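PDB 6TFX: ABC transporter substrate-binding protein from Rhizobium radiobacter, which binds the opine mannopinic acid as the periplasmic solute-binding component of an ABC importer. Local coordinates for residues A270-N276 with Q352-F358; V275-A281 with I455-E459; V420-I425 with E443-I448; L219-N225 with T463-K469. All blocks are in the same frame, centred on the assembly; numbering follows the deposited sequence.

Interaction 1 (A270-N276 with Q352-F358); sequences ALAHTVN and QVAEGGF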
loop_
_atom_site.group_PDB
_atom_site.type_symbol
_atom_site.label_atom_id
_atom_site.label_comp_id
_atom_site.label_asym_id
_atom_site.label_seq_id
_atom_site.Cartn_x
_atom_site.Cartn_y
_atom_site.Cartn_z
ATOM N N ALA A 270 27.367 -9.599 -0.415
ATOM C CA ALA A 270 27.296 -11.053 -0.272
ATOM C C ALA A 270 25.825 -11.494 -0.204
ATOM O O ALA A 270 25.449 -12.445 -0.859
ATOM C CB ALA A 270 28.042 -11.501 0.979
ATOM N N LEU A 271 24.993 -10.773 0.574
ATOM C CA LEU A 271 23.572 -11.139 0.679
ATOM C C LEU A 271 22.893 -11.011 -0.673
ATOM O O LEU A 271 22.174 -11.922 -1.082
ATOM C CB LEU A 271 22.862 -10.277 1.744
ATOM C CG LEU A 271 21.414 -10.640 2.069
ATOM C CD1 LEU A 271 21.293 -12.080 2.609
ATOM C CD2 LEU A 271 20.846 -9.650 3.087
ATOM N N ALA A 272 23.147 -9.891 -1.381
ATOM C CA ALA A 272 22.515 -9.635 -2.684
ATOM C C ALA A 272 22.892 -10.720 -3.709
ATOM O O ALA A 272 22.061 -11.059 -4.561
ATOM C CB ALA A 272 22.923 -8.266 -3.214
ATOM N N HIS A 273 24.129 -11.261 -3.615
ATOM C CA HIS A 273 24.605 -12.320 -4.542
ATOM C C HIS A 273 24.036 -13.718 -4.216
ATOM O O HIS A 273 24.261 -14.657 -4.990
ATOM C CB HIS A 273 26.147 -12.379 -4.610
ATOM C CG HIS A 273 26.762 -11.256 -5.380
ATOM N ND1 HIS A 273 26.506 -11.079 -6.729
ATOM C CD2 HIS A 273 27.653 -10.318 -4.980
ATOM C CE1 HIS A 273 27.224 -10.019 -7.096
ATOM N NE2 HIS A 273 27.934 -9.536 -6.086
ATOM N N THR A 274 23.332 -13.880 -3.066
ATOM C CA THR A 274 22.792 -15.201 -2.788
ATOM C C THR A 274 21.237 -15.195 -2.717
ATOM O O THR A 274 20.640 -16.163 -2.232
ATOM C CB THR A 274 23.485 -15.855 -1.589
ATOM O OG1 THR A 274 23.031 -17.222 -1.489
ATOM C CG2 THR A 274 23.291 -15.080 -0.283
ATOM N N VAL A 275 20.601 -14.119 -3.234
ATOM C CA VAL A 275 19.149 -14.109 -3.386
ATOM C C VAL A 275 18.916 -14.313 -4.885
ATOM O O VAL A 275 19.736 -13.891 -5.723
ATOM C CB VAL A 275 18.415 -12.857 -2.843
ATOM C CG1 VAL A 275 18.650 -12.672 -1.348
ATOM C CG2 VAL A 275 18.802 -11.609 -3.616
ATOM N N ASN A 276 17.798 -14.944 -5.227
ATOM C CA ASN A 276 17.523 -15.180 -6.635
ATOM C C ASN A 276 16.065 -14.868 -6.917
ATOM O O ASN A 276 15.205 -15.740 -6.849
ATOM C CB ASN A 276 17.914 -16.610 -7.023
ATOM C CG ASN A 276 17.990 -16.789 -8.517
ATOM O OD1 ASN A 276 17.248 -16.161 -9.286
ATOM N ND2 ASN A 276 18.886 -17.661 -8.957
ATOM N N GLN A 352 17.281 -19.735 0.279
ATOM C CA GLN A 352 18.223 -19.263 -0.727
ATOM C C GLN A 352 19.531 -18.757 -0.147
ATOM O O GLN A 352 20.603 -19.051 -0.692
ATOM C CB GLN A 352 17.631 -18.147 -1.593
ATOM C CG GLN A 352 16.505 -18.609 -2.516
ATOM C CD GLN A 352 16.119 -17.469 -3.451
ATOM O OE1 GLN A 352 16.354 -16.270 -3.177
ATOM N NE2 GLN A 352 15.528 -17.814 -4.580
ATOM N N VAL A 353 19.448 -17.938 0.913
ATOM C CA VAL A 353 20.645 -17.245 1.397
ATOM C C VAL A 353 21.611 -18.173 2.146
ATOM O O VAL A 353 22.785 -17.832 2.312
ATOM C CB VAL A 353 20.339 -15.947 2.175
ATOM C CG1 VAL A 353 19.501 -15.000 1.323
ATOM C CG2 VAL A 353 19.688 -16.221 3.529
ATOM N N ALA A 354 21.142 -19.358 2.540
ATOM C CA ALA A 354 22.033 -20.353 3.153
ATOM C C ALA A 354 23.142 -20.769 2.168
ATOM O O ALA A 354 24.251 -21.097 2.584
ATOM C CB ALA A 354 21.236 -21.582 3.549
ATOM N N GLU A 355 22.849 -20.748 0.862
ATOM C CA GLU A 355 23.837 -21.126 -0.147
ATOM C C GLU A 355 25.082 -20.223 -0.133
ATOM O O GLU A 355 26.194 -20.712 -0.338
ATOM C CB GLU A 355 23.179 -21.140 -1.540
ATOM C CG GLU A 355 23.809 -22.133 -2.486
ATOM C CD GLU A 355 23.759 -23.584 -2.041
ATOM O OE1 GLU A 355 22.699 -24.044 -1.553
ATOM O OE2 GLU A 355 24.799 -24.263 -2.185
ATOM N N GLY A 356 24.872 -18.933 0.143
ATOM C CA GLY A 356 25.939 -17.943 0.171
ATOM C C GLY A 356 26.540 -17.691 1.532
ATOM O O GLY A 356 27.369 -16.792 1.673
ATOM N N GLY A 357 26.109 -18.464 2.525
ATOM C CA GLY A 357 26.687 -18.371 3.861
ATOM C C GLY A 357 25.891 -17.637 4.922
ATOM O O GLY A 357 26.459 -17.347 5.988
ATOM N N PHE A 358 24.594 -17.355 4.669
ATOM C CA PHE A 358 23.772 -16.662 5.670
ATOM C C PHE A 358 22.803 -17.608 6.305
ATOM O O PHE A 358 22.050 -18.276 5.586
ATOM C CB PHE A 358 22.979 -15.504 5.047
ATOM C CG PHE A 358 23.853 -14.359 4.591
ATOM C CD1 PHE A 358 24.435 -14.366 3.332
ATOM C CD2 PHE A 358 24.064 -13.251 5.416
ATOM C CE1 PHE A 358 25.245 -13.306 2.913
ATOM C CE2 PHE A 358 24.857 -12.179 4.991
ATOM C CZ PHE A 358 25.444 -12.212 3.742
#
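Leu271 and Phe358 meet at about a right angle. The CD1 methyl of Leu271 sits over the centre of the Phe358 ring, 3.9 Å from the centroid and 9° off the normal, a CH-pi contact. The Leu271 chain leaves with CG anti to the backbone N (chi1 -174°), which carries that methyl over the ring. The same CD1 touches Val353 CG1. Val275, in the conformer described, lies beside Val353 and points the same way, CG1 against CG1.

Polar contacts lie beside this apolar patch. The amide of Gln352 grips the backbone of Asn276 twice. Asn276 N donates to Gln352 OE1 at 2.8 Å, from above the carbonyl plane. Gln352 NE2 returns a bond to Asn276 O at 3.1 Å, with the acceptor nearly in the amide plane. The pair fixes the rotation of the amide. Thr274 OG1 gives only a weak bond to Gln352 O. The CB of Thr274 lies 3.7 Å from Gly356 CA.

Helix 314-323 also touches Ala270 and Thr274. Gly357, with positive phi, is the C-prime residue of a Schellman motif that ends helix 340-353 and leads into strand 358-365.

Interaction 2 (V275-A281 with I455-E459); sequences VNAAQIA and IPLTE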
loop_
_atom_site.group_PDB
_atom_site.type_symbol
_atom_site.label_atom_id
_atom_site.label_comp_id
_atom_site.label_asym_id
_atom_site.label_seq_id
_atom_site.Cartn_x
_atom_site.Cartn_y
_atom_site.Cartn_z
ATOM N N VAL A 275 20.601 -14.119 -3.234
ATOM C CA VAL A 275 19.149 -14.109 -3.386
ATOM C C VAL A 275 18.916 -14.313 -4.885
ATOM O O VAL A 275 19.736 -13.891 -5.723
ATOM C CB VAL A 275 18.415 -12.857 -2.843
ATOM C CG1 VAL A 275 18.650 -12.672 -1.348
ATOM C CG2 VAL A 275 18.802 -11.609 -3.616
ATOM N N ASN A 276 17.798 -14.944 -5.227
ATOM C CA ASN A 276 17.523 -15.180 -6.635
ATOM C C ASN A 276 16.065 -14.868 -6.917
ATOM O O ASN A 276 15.205 -15.740 -6.849
ATOM C CB ASN A 276 17.914 -16.610 -7.023
ATOM C CG ASN A 276 17.990 -16.789 -8.517
ATOM O OD1 ASN A 276 17.248 -16.161 -9.286
ATOM N ND2 ASN A 276 18.886 -17.661 -8.957
ATOM N N ALA A 277 15.793 -13.612 -7.251
ATOM C CA ALA A 277 14.422 -13.179 -7.495
ATOM C C ALA A 277 13.795 -13.905 -8.684
ATOM O O ALA A 277 12.609 -14.278 -8.630
ATOM C CB ALA A 277 14.393 -11.668 -7.699
ATOM N N ALA A 278 14.584 -14.126 -9.767
ATOM C CA ALA A 278 14.028 -14.824 -10.957
ATOM C C ALA A 278 13.525 -16.224 -10.607
ATOM O O ALA A 278 12.458 -16.637 -11.089
ATOM C CB ALA A 278 15.058 -14.892 -12.076
ATOM N N GLN A 279 14.244 -16.924 -9.727
ATOM C CA GLN A 279 13.817 -18.264 -9.302
ATOM C C GLN A 279 12.555 -18.217 -8.429
ATOM O O GLN A 279 11.700 -19.112 -8.537
ATOM C CB GLN A 279 14.958 -19.027 -8.630
ATOM C CG GLN A 279 16.115 -19.334 -9.614
ATOM C CD GLN A 279 15.910 -20.510 -10.563
ATOM O OE1 GLN A 279 14.856 -21.164 -10.593
ATOM N NE2 GLN A 279 16.928 -20.801 -11.372
ATOM N N ILE A 280 12.400 -17.155 -7.595
ATOM C CA ILE A 280 11.184 -17.022 -6.786
ATOM C C ILE A 280 9.991 -16.785 -7.738
ATOM O O ILE A 280 8.921 -17.386 -7.559
ATOM C CB ILE A 280 11.308 -15.854 -5.765
ATOM C CG1 ILE A 280 12.382 -16.204 -4.717
ATOM C CG2 ILE A 280 9.941 -15.524 -5.095
ATOM C CD1 ILE A 280 12.843 -14.978 -3.877
ATOM N N ALA A 281 10.191 -15.923 -8.757
ATOM C CA ALA A 281 9.125 -15.614 -9.736
ATOM C C ALA A 281 8.736 -16.866 -10.529
ATOM O O ALA A 281 7.548 -17.110 -10.730
ATOM C CB ALA A 281 9.594 -14.504 -10.679
ATOM N N ILE A 455 17.588 -4.891 -1.441
ATOM C CA ILE A 455 17.728 -5.930 -2.465
ATOM C C ILE A 455 16.331 -6.235 -2.960
ATOM O O ILE A 455 15.480 -6.693 -2.197
ATOM C CB ILE A 455 18.400 -7.203 -1.890
ATOM C CG1 ILE A 455 19.774 -6.887 -1.257
ATOM C CG2 ILE A 455 18.503 -8.257 -3.015
ATOM C CD1 ILE A 455 20.215 -7.987 -0.283
ATOM N N PRO A 456 16.065 -5.991 -4.245
ATOM C CA PRO A 456 14.714 -6.251 -4.752
ATOM C C PRO A 456 14.471 -7.725 -4.941
ATOM O O PRO A 456 15.384 -8.495 -5.297
ATOM C CB PRO A 456 14.689 -5.553 -6.112
ATOM C CG PRO A 456 16.108 -5.467 -6.526
ATOM C CD PRO A 456 16.954 -5.414 -5.276
ATOM N N LEU A 457 13.231 -8.117 -4.699
ATOM C CA LEU A 457 12.861 -9.504 -4.908
ATOM C C LEU A 457 11.866 -9.486 -6.048
ATOM O O LEU A 457 12.192 -8.985 -7.119
ATOM C CB LEU A 457 12.307 -10.116 -3.607
ATOM C CG LEU A 457 13.230 -9.936 -2.385
ATOM C CD1 LEU A 457 12.595 -10.443 -1.177
ATOM C CD2 LEU A 457 14.557 -10.598 -2.613
ATOM N N THR A 458 10.675 -10.004 -5.828
ATOM C CA THR A 458 9.643 -10.011 -6.857
ATOM C C THR A 458 8.602 -8.938 -6.523
ATOM O O THR A 458 8.517 -8.490 -5.370
ATOM C CB THR A 458 8.926 -11.374 -6.820
ATOM O OG1 THR A 458 8.555 -11.653 -5.453
ATOM C CG2 THR A 458 9.782 -12.494 -7.397
ATOM N N GLU A 459 7.758 -8.582 -7.517
ATOM C CA GLU A 459 6.573 -7.771 -7.283
ATOM C C GLU A 459 5.417 -8.727 -7.598
ATOM O O GLU A 459 5.567 -9.597 -8.480
ATOM C CB GLU A 459 6.516 -6.480 -8.129
ATOM C CG GLU A 459 6.468 -6.696 -9.629
ATOM C CD GLU A 459 6.608 -5.431 -10.456
ATOM O OE1 GLU A 459 6.791 -4.341 -9.870
ATOM O OE2 GLU A 459 6.582 -5.545 -11.703
#
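Helix 277-281 runs nearly parallel to strand 455-459, with their axes 7.2 Å apart and 16° between directions. This is helix-on-sheet packing in an alpha/beta lobe of the periplasmic binding protein fold. The backbones come nearest at Ala277 and Leu457, whose CA atoms are 4.8 Å apart. No hydrogen bond joins the two segments. The strand uses its backbone groups within the sheet, pairing with Leu253 and Asn251 of strand 240-255.

Ala277 points its CB at the strand backbone, 3.5 Å from Leu457 O. Its small side chain allows this close approach. At the next residue of the strand, the CG2 methyl of Thr458 fits against the helix. It touches Ala277 O, Ala281 N and the CG2 of Ile280, the last at 3.8 Å. Thr458 CG2 is anti to its own carbonyl carbon, with chi1 of OG1 at 50°, and this turns the methyl to the helix. Ile280 also packs on Leu345 of helix 340-353, and Leu457 on Ile349, so that helix borders the same contact. Thr458 lies about 6 Å from the bound opine ligand, measured from its side chain.

Before the helix, Val275 faces Ile455 across the contact. Asn276 is the N-cap of the helix. Its OD1 accepts from Gln279 N at 3.1 Å, from above the carbonyl plane.

Interaction 3 (V420-I425 with E443-I448); sequences VADKQI and EAQKLI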
loop_
_atom_site.group_PDB
_atom_site.type_symbol
_atom_site.label_atom_id
_atom_site.label_comp_id
_atom_site.label_asym_id
_atom_site.label_seq_id
_atom_site.Cartn_x
_atom_site.Cartn_y
_atom_site.Cartn_z
ATOM N N VAL A 420 22.142 7.952 0.465
ATOM C CA VAL A 420 23.006 8.089 -0.724
ATOM C C VAL A 420 22.373 8.844 -1.899
ATOM O O VAL A 420 23.114 9.414 -2.727
ATOM C CB VAL A 420 23.566 6.712 -1.194
ATOM C CG1 VAL A 420 22.493 5.815 -1.834
ATOM C CG2 VAL A 420 24.795 6.878 -2.100
ATOM N N ALA A 421 21.035 8.823 -1.990
ATOM C CA ALA A 421 20.351 9.390 -3.148
ATOM C C ALA A 421 19.549 10.650 -2.843
ATOM O O ALA A 421 18.737 11.071 -3.677
ATOM C CB ALA A 421 19.446 8.316 -3.744
ATOM N N ASP A 422 19.769 11.280 -1.661
ATOM C CA ASP A 422 18.970 12.458 -1.305
ATOM C C ASP A 422 18.963 13.560 -2.334
ATOM O O ASP A 422 17.898 14.072 -2.662
ATOM C CB ASP A 422 19.432 13.064 0.009
ATOM C CG ASP A 422 19.016 12.325 1.253
ATOM O OD1 ASP A 422 18.392 11.231 1.131
ATOM O OD2 ASP A 422 19.301 12.832 2.344
ATOM N N LYS A 423 20.157 13.951 -2.830
ATOM C CA LYS A 423 20.221 15.057 -3.786
ATOM C C LYS A 423 19.505 14.735 -5.090
ATOM O O LYS A 423 18.828 15.606 -5.636
ATOM C CB LYS A 423 21.685 15.446 -4.068
ATOM C CG LYS A 423 22.445 15.882 -2.802
ATOM C CD LYS A 423 21.871 17.122 -2.113
ATOM C CE LYS A 423 22.315 17.211 -0.673
ATOM N NZ LYS A 423 21.930 18.507 -0.056
ATOM N N GLN A 424 19.625 13.492 -5.583
ATOM C CA GLN A 424 18.957 13.100 -6.836
ATOM C C GLN A 424 17.440 13.064 -6.665
ATOM O O GLN A 424 16.693 13.494 -7.544
ATOM C CB GLN A 424 19.459 11.725 -7.303
ATOM C CG GLN A 424 20.916 11.747 -7.784
ATOM C CD GLN A 424 21.961 11.796 -6.683
ATOM O OE1 GLN A 424 21.684 11.534 -5.512
ATOM N NE2 GLN A 424 23.207 12.102 -7.044
ATOM N N ILE A 425 16.983 12.541 -5.516
ATOM C CA ILE A 425 15.544 12.450 -5.238
ATOM C C ILE A 425 14.956 13.871 -5.167
ATOM O O ILE A 425 13.928 14.149 -5.787
ATOM C CB ILE A 425 15.315 11.640 -3.934
ATOM C CG1 ILE A 425 15.678 10.152 -4.180
ATOM C CG2 ILE A 425 13.849 11.771 -3.485
ATOM C CD1 ILE A 425 15.737 9.286 -2.904
ATOM N N GLU A 443 19.229 7.724 -11.764
ATOM C CA GLU A 443 20.489 7.872 -11.031
ATOM C C GLU A 443 20.271 7.500 -9.545
ATOM O O GLU A 443 21.109 6.794 -8.959
ATOM C CB GLU A 443 21.019 9.297 -11.175
ATOM C CG GLU A 443 22.360 9.540 -10.493
ATOM C CD GLU A 443 22.885 10.968 -10.555
ATOM O OE1 GLU A 443 22.249 11.820 -11.220
ATOM O OE2 GLU A 443 23.925 11.243 -9.913
ATOM N N ALA A 444 19.129 7.916 -8.964
ATOM C CA ALA A 444 18.829 7.569 -7.558
ATOM C C ALA A 444 18.738 6.034 -7.417
ATOM O O ALA A 444 19.336 5.464 -6.510
ATOM C CB ALA A 444 17.521 8.217 -7.133
ATOM N N GLN A 445 18.028 5.360 -8.332
ATOM C CA GLN A 445 17.903 3.894 -8.234
ATOM C C GLN A 445 19.263 3.203 -8.330
ATOM O O GLN A 445 19.543 2.297 -7.548
ATOM C CB GLN A 445 16.948 3.371 -9.312
ATOM C CG GLN A 445 15.498 3.788 -9.012
ATOM C CD GLN A 445 14.632 3.690 -10.248
ATOM O OE1 GLN A 445 14.252 2.600 -10.671
ATOM N NE2 GLN A 445 14.322 4.841 -10.847
ATOM N N LYS A 446 20.123 3.648 -9.283
ATOM C CA LYS A 446 21.462 3.064 -9.458
ATOM C C LYS A 446 22.288 3.213 -8.180
ATOM O O LYS A 446 23.012 2.278 -7.789
ATOM C CB LYS A 446 22.186 3.722 -10.634
ATOM C CG LYS A 446 21.610 3.298 -11.980
ATOM C CD LYS A 446 22.516 3.777 -13.101
ATOM C CE LYS A 446 22.132 3.169 -14.435
ATOM N NZ LYS A 446 20.854 3.724 -14.926
ATOM N N LEU A 447 22.178 4.377 -7.511
ATOM C CA LEU A 447 22.939 4.595 -6.280
ATOM C C LEU A 447 22.436 3.702 -5.167
ATOM O O LEU A 447 23.232 3.201 -4.370
ATOM C CB LEU A 447 22.801 6.057 -5.833
ATOM C CG LEU A 447 23.537 7.084 -6.700
ATOM C CD1 LEU A 447 23.017 8.491 -6.442
ATOM C CD2 LEU A 447 25.047 7.020 -6.477
ATOM N N ILE A 448 21.105 3.549 -5.061
ATOM C CA ILE A 448 20.554 2.726 -3.952
ATOM C C ILE A 448 20.904 1.243 -4.184
ATOM O O ILE A 448 21.269 0.526 -3.243
ATOM C CB ILE A 448 19.025 2.939 -3.859
ATOM C CG1 ILE A 448 18.703 4.440 -3.540
ATOM C CG2 ILE A 448 18.387 1.969 -2.832
ATOM C CD1 ILE A 448 17.293 4.879 -3.918
#
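Ala421 and Ala444 meet through their CB atoms at 3.9 Å, and their CA atoms are only 5.0 Å apart. This apolar packing joins the start of helix 422-430 to helix 434-450. The small side chains let the backbones come close. Ile448 CG1 and Ile425 CG1 reach in beside them, to Ala421 CB and Ala444 CB respectively. Val420 lays its CG1 against the backbone of Leu447, 3.7 Å from Leu447 O.

The polar contact is Gln424 with Glu443. Their side chains cross at about a right angle, with amide and carboxylate planes 63° apart. Gln424 NE2 donates to Glu443 OE2 at 3.1 Å. The bond is bent, 139° at the hydrogen, and reaches OE2 from above the carboxylate plane. A bend at chi2 (77°) swings the Gln424 amide toward Glu443 OE2 and Leu447 CD1. Gln424 CG lies 3.5 Å from Glu443 CD. Leu447 CD1 presses on the same amide, 3.4 Å from Gln424 OE1.

Ile425 and Ile448 also pack on Leu396 of helix 392-400. The contact is helix-helix packing beside a magnesium site: Cys418 precedes one segment, Cys453 follows the other, and both bind the ion.

Interaction 4 (L219-N225 with T463-K469); sequences LDVEQGN and TWARKNK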
loop_
_atom_site.group_PDB
_atom_site.type_symbol
_atom_site.label_atom_id
_atom_site.label_comp_id
_atom_site.label_asym_id
_atom_site.label_seq_id
_atom_site.Cartn_x
_atom_site.Cartn_y
_atom_site.Cartn_z
ATOM N N LEU A 219 -18.038 -18.232 1.915
ATOM C CA LEU A 219 -17.500 -16.968 1.399
ATOM C C LEU A 219 -17.841 -16.773 -0.055
ATOM O O LEU A 219 -17.741 -17.706 -0.854
ATOM C CB LEU A 219 -15.949 -16.908 1.541
ATOM C CG LEU A 219 -15.325 -17.122 2.923
ATOM C CD1 LEU A 219 -13.799 -17.235 2.823
ATOM C CD2 LEU A 219 -15.725 -16.020 3.887
ATOM N N ASP A 220 -18.172 -15.540 -0.421
ATOM C CA ASP A 220 -18.388 -15.195 -1.819
ATOM C C ASP A 220 -17.061 -14.751 -2.448
ATOM O O ASP A 220 -16.899 -14.799 -3.672
ATOM C CB ASP A 220 -19.408 -14.065 -1.914
ATOM C CG ASP A 220 -20.721 -14.451 -1.259
ATOM O OD1 ASP A 220 -21.371 -15.408 -1.751
ATOM O OD2 ASP A 220 -21.092 -13.808 -0.236
ATOM N N VAL A 221 -16.142 -14.260 -1.611
ATOM C CA VAL A 221 -14.829 -13.768 -2.047
ATOM C C VAL A 221 -13.793 -14.240 -1.057
ATOM O O VAL A 221 -14.025 -14.178 0.148
ATOM C CB VAL A 221 -14.809 -12.206 -2.092
ATOM C CG1 VAL A 221 -13.413 -11.651 -2.425
ATOM C CG2 VAL A 221 -15.834 -11.669 -3.068
ATOM N N GLU A 222 -12.612 -14.630 -1.553
ATOM C CA GLU A 222 -11.516 -14.959 -0.651
ATOM C C GLU A 222 -10.203 -14.449 -1.194
ATOM O O GLU A 222 -9.961 -14.504 -2.409
ATOM C CB GLU A 222 -11.433 -16.452 -0.319
ATOM C CG GLU A 222 -10.880 -17.317 -1.442
ATOM C CD GLU A 222 -10.139 -18.577 -1.034
ATOM O OE1 GLU A 222 -10.058 -19.496 -1.876
ATOM O OE2 GLU A 222 -9.634 -18.649 0.107
ATOM N N GLN A 223 -9.377 -13.917 -0.307
ATOM C CA GLN A 223 -8.034 -13.501 -0.701
ATOM C C GLN A 223 -7.230 -14.765 -0.999
ATOM O O GLN A 223 -7.347 -15.781 -0.289
ATOM C CB GLN A 223 -7.372 -12.713 0.429
ATOM C CG GLN A 223 -6.012 -12.127 0.036
ATOM C CD GLN A 223 -5.499 -11.138 1.038
ATOM O OE1 GLN A 223 -6.143 -10.842 2.059
ATOM N NE2 GLN A 223 -4.311 -10.572 0.753
ATOM N N GLY A 224 -6.425 -14.692 -2.040
ATOM C CA GLY A 224 -5.591 -15.809 -2.423
ATOM C C GLY A 224 -4.184 -15.600 -1.937
ATOM O O GLY A 224 -3.954 -14.906 -0.941
ATOM N N ASN A 225 -3.231 -16.200 -2.636
ATOM C CA ASN A 225 -1.826 -15.965 -2.325
ATOM C C ASN A 225 -1.049 -15.879 -3.648
ATOM O O ASN A 225 -1.662 -15.809 -4.727
ATOM C CB ASN A 225 -1.272 -17.016 -1.358
ATOM C CG ASN A 225 -1.172 -18.402 -1.934
ATOM O OD1 ASN A 225 -1.217 -18.610 -3.157
ATOM N ND2 ASN A 225 -0.983 -19.386 -1.055
ATOM N N THR A 463 -4.138 -11.153 -5.532
ATOM C CA THR A 463 -4.866 -12.318 -6.060
ATOM C C THR A 463 -6.076 -12.561 -5.176
ATOM O O THR A 463 -5.933 -12.692 -3.964
ATOM C CB THR A 463 -3.979 -13.576 -6.090
ATOM O OG1 THR A 463 -3.393 -13.750 -4.804
ATOM C CG2 THR A 463 -2.894 -13.507 -7.147
ATOM N N TRP A 464 -7.263 -12.612 -5.782
ATOM C CA TRP A 464 -8.506 -12.823 -5.036
ATOM C C TRP A 464 -9.447 -13.682 -5.851
ATOM O O TRP A 464 -9.492 -13.533 -7.073
ATOM C CB TRP A 464 -9.165 -11.452 -4.748
ATOM C CG TRP A 464 -8.403 -10.594 -3.767
ATOM C CD1 TRP A 464 -7.251 -9.887 -3.995
ATOM C CD2 TRP A 464 -8.800 -10.287 -2.432
ATOM N NE1 TRP A 464 -6.862 -9.235 -2.847
ATOM C CE2 TRP A 464 -7.807 -9.438 -1.880
ATOM C CE3 TRP A 464 -9.922 -10.610 -1.655
ATOM C CZ2 TRP A 464 -7.901 -8.920 -0.588
ATOM C CZ3 TRP A 464 -9.996 -10.123 -0.358
ATOM C CH2 TRP A 464 -8.999 -9.278 0.157
ATOM N N ALA A 465 -10.159 -14.611 -5.190
ATOM C CA ALA A 465 -11.100 -15.479 -5.898
ATOM C C ALA A 465 -12.527 -15.073 -5.532
ATOM O O ALA A 465 -12.777 -14.603 -4.422
ATOM C CB ALA A 465 -10.878 -16.928 -5.507
ATOM N N ARG A 466 -13.442 -15.231 -6.467
ATOM C CA ARG A 466 -14.846 -14.923 -6.219
ATOM C C ARG A 466 -15.677 -15.929 -6.981
ATOM O O ARG A 466 -15.173 -16.601 -7.888
ATOM C CB ARG A 466 -15.211 -13.506 -6.684
ATOM C CG ARG A 466 -15.087 -13.289 -8.194
ATOM C CD ARG A 466 -15.636 -11.946 -8.583
ATOM N NE ARG A 466 -15.178 -11.539 -9.909
ATOM C CZ ARG A 466 -15.868 -11.724 -11.029
ATOM N NH1 ARG A 466 -17.038 -12.348 -11.000
ATOM N NH2 ARG A 466 -15.382 -11.309 -12.189
ATOM N N LYS A 467 -16.943 -16.031 -6.616
ATOM C CA LYS A 467 -17.876 -16.874 -7.340
ATOM C C LYS A 467 -18.362 -16.050 -8.546
ATOM O O LYS A 467 -18.483 -14.827 -8.415
ATOM C CB LYS A 467 -19.035 -17.279 -6.409
ATOM C CG LYS A 467 -18.607 -18.196 -5.240
ATOM C CD LYS A 467 -18.223 -19.595 -5.726
ATOM C CE LYS A 467 -17.575 -20.416 -4.639
ATOM N NZ LYS A 467 -17.062 -21.703 -5.169
ATOM N N ASN A 468 -18.626 -16.688 -9.717
ATOM C CA ASN A 468 -19.051 -15.907 -10.886
ATOM C C ASN A 468 -20.463 -15.293 -10.740
ATOM O O ASN A 468 -20.873 -14.525 -11.609
ATOM C CB ASN A 468 -18.912 -16.686 -12.204
ATOM C CG ASN A 468 -19.793 -17.894 -12.339
ATOM O OD1 ASN A 468 -20.556 -18.266 -11.434
ATOM N ND2 ASN A 468 -19.687 -18.548 -13.481
ATOM N N LYS A 469 -21.185 -15.605 -9.637
ATOM C CA LYS A 469 -22.491 -15.005 -9.344
ATOM C C LYS A 469 -22.285 -13.555 -8.853
ATOM O O LYS A 469 -23.247 -12.798 -8.785
ATOM C CB LYS A 469 -23.259 -15.826 -8.292
ATOM C CG LYS A 469 -22.612 -15.910 -6.908
ATOM C CD LYS A 469 -23.477 -16.738 -5.955
ATOM C CE LYS A 469 -22.701 -17.238 -4.760
ATOM N NZ LYS A 469 -23.383 -18.390 -4.111
HETATM O O HOH W 1 -3.642 -10.648 -2.678
#
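Chi1 of -174° turns the Gln223 chain away from its own N, and the chain then runs extended, while Trp464 turns at chi1 -69°. These torsions lay the glutamine along one face of the indole. Gln223 CB stands 3.7 Å from the centroid of the six-membered ring, a CH-pi contact. The amide continues over the ring, its plane only 10° from the ring plane. Gln223 OE1 is held by Ala11 N. Val221 CG1 meets the indole at its edge, 3.7 Å from Trp464 CE3. Strand 5-10 also packs on the indole, through Met8 and Val10.

Glu222 and Ala465 form an antiparallel hydrogen-bonded pair. Ala465 N to Glu222 O measures 2.8 Å and Glu222 N to Ala465 O 2.9 Å. Gly224 N donates to Thr463 O, and Lys467 N to Asp220 O, at the two ends. Thr463 OG1 adds a 2.7 Å bond to Asn225 O. Antiparallel pairing of this kind brings the distant strand 454-467 into the mixed sheet of a binding-protein lobe, beside strand 221-223.

From the N terminus, segment 219-225 comes first. It waits until 463-469 to close interaction 4, the longest loop, and the other three contacts fall within it. Helix 265-272 and helix 277-284 follow. Interaction 1 ties the turn between them to the end of helix 340-353. Interaction 2 ties the second helix to strand 454-467. These two cross along the chain, share Val275 and Asn276, and touch in space. Interaction 3 closes a short loop between two successive helices. It opens after interaction 1 has closed and lies within the span of interaction 2. Strand 454-467 serves both interaction 2 and interaction 4, whose centres are 26 Å apart.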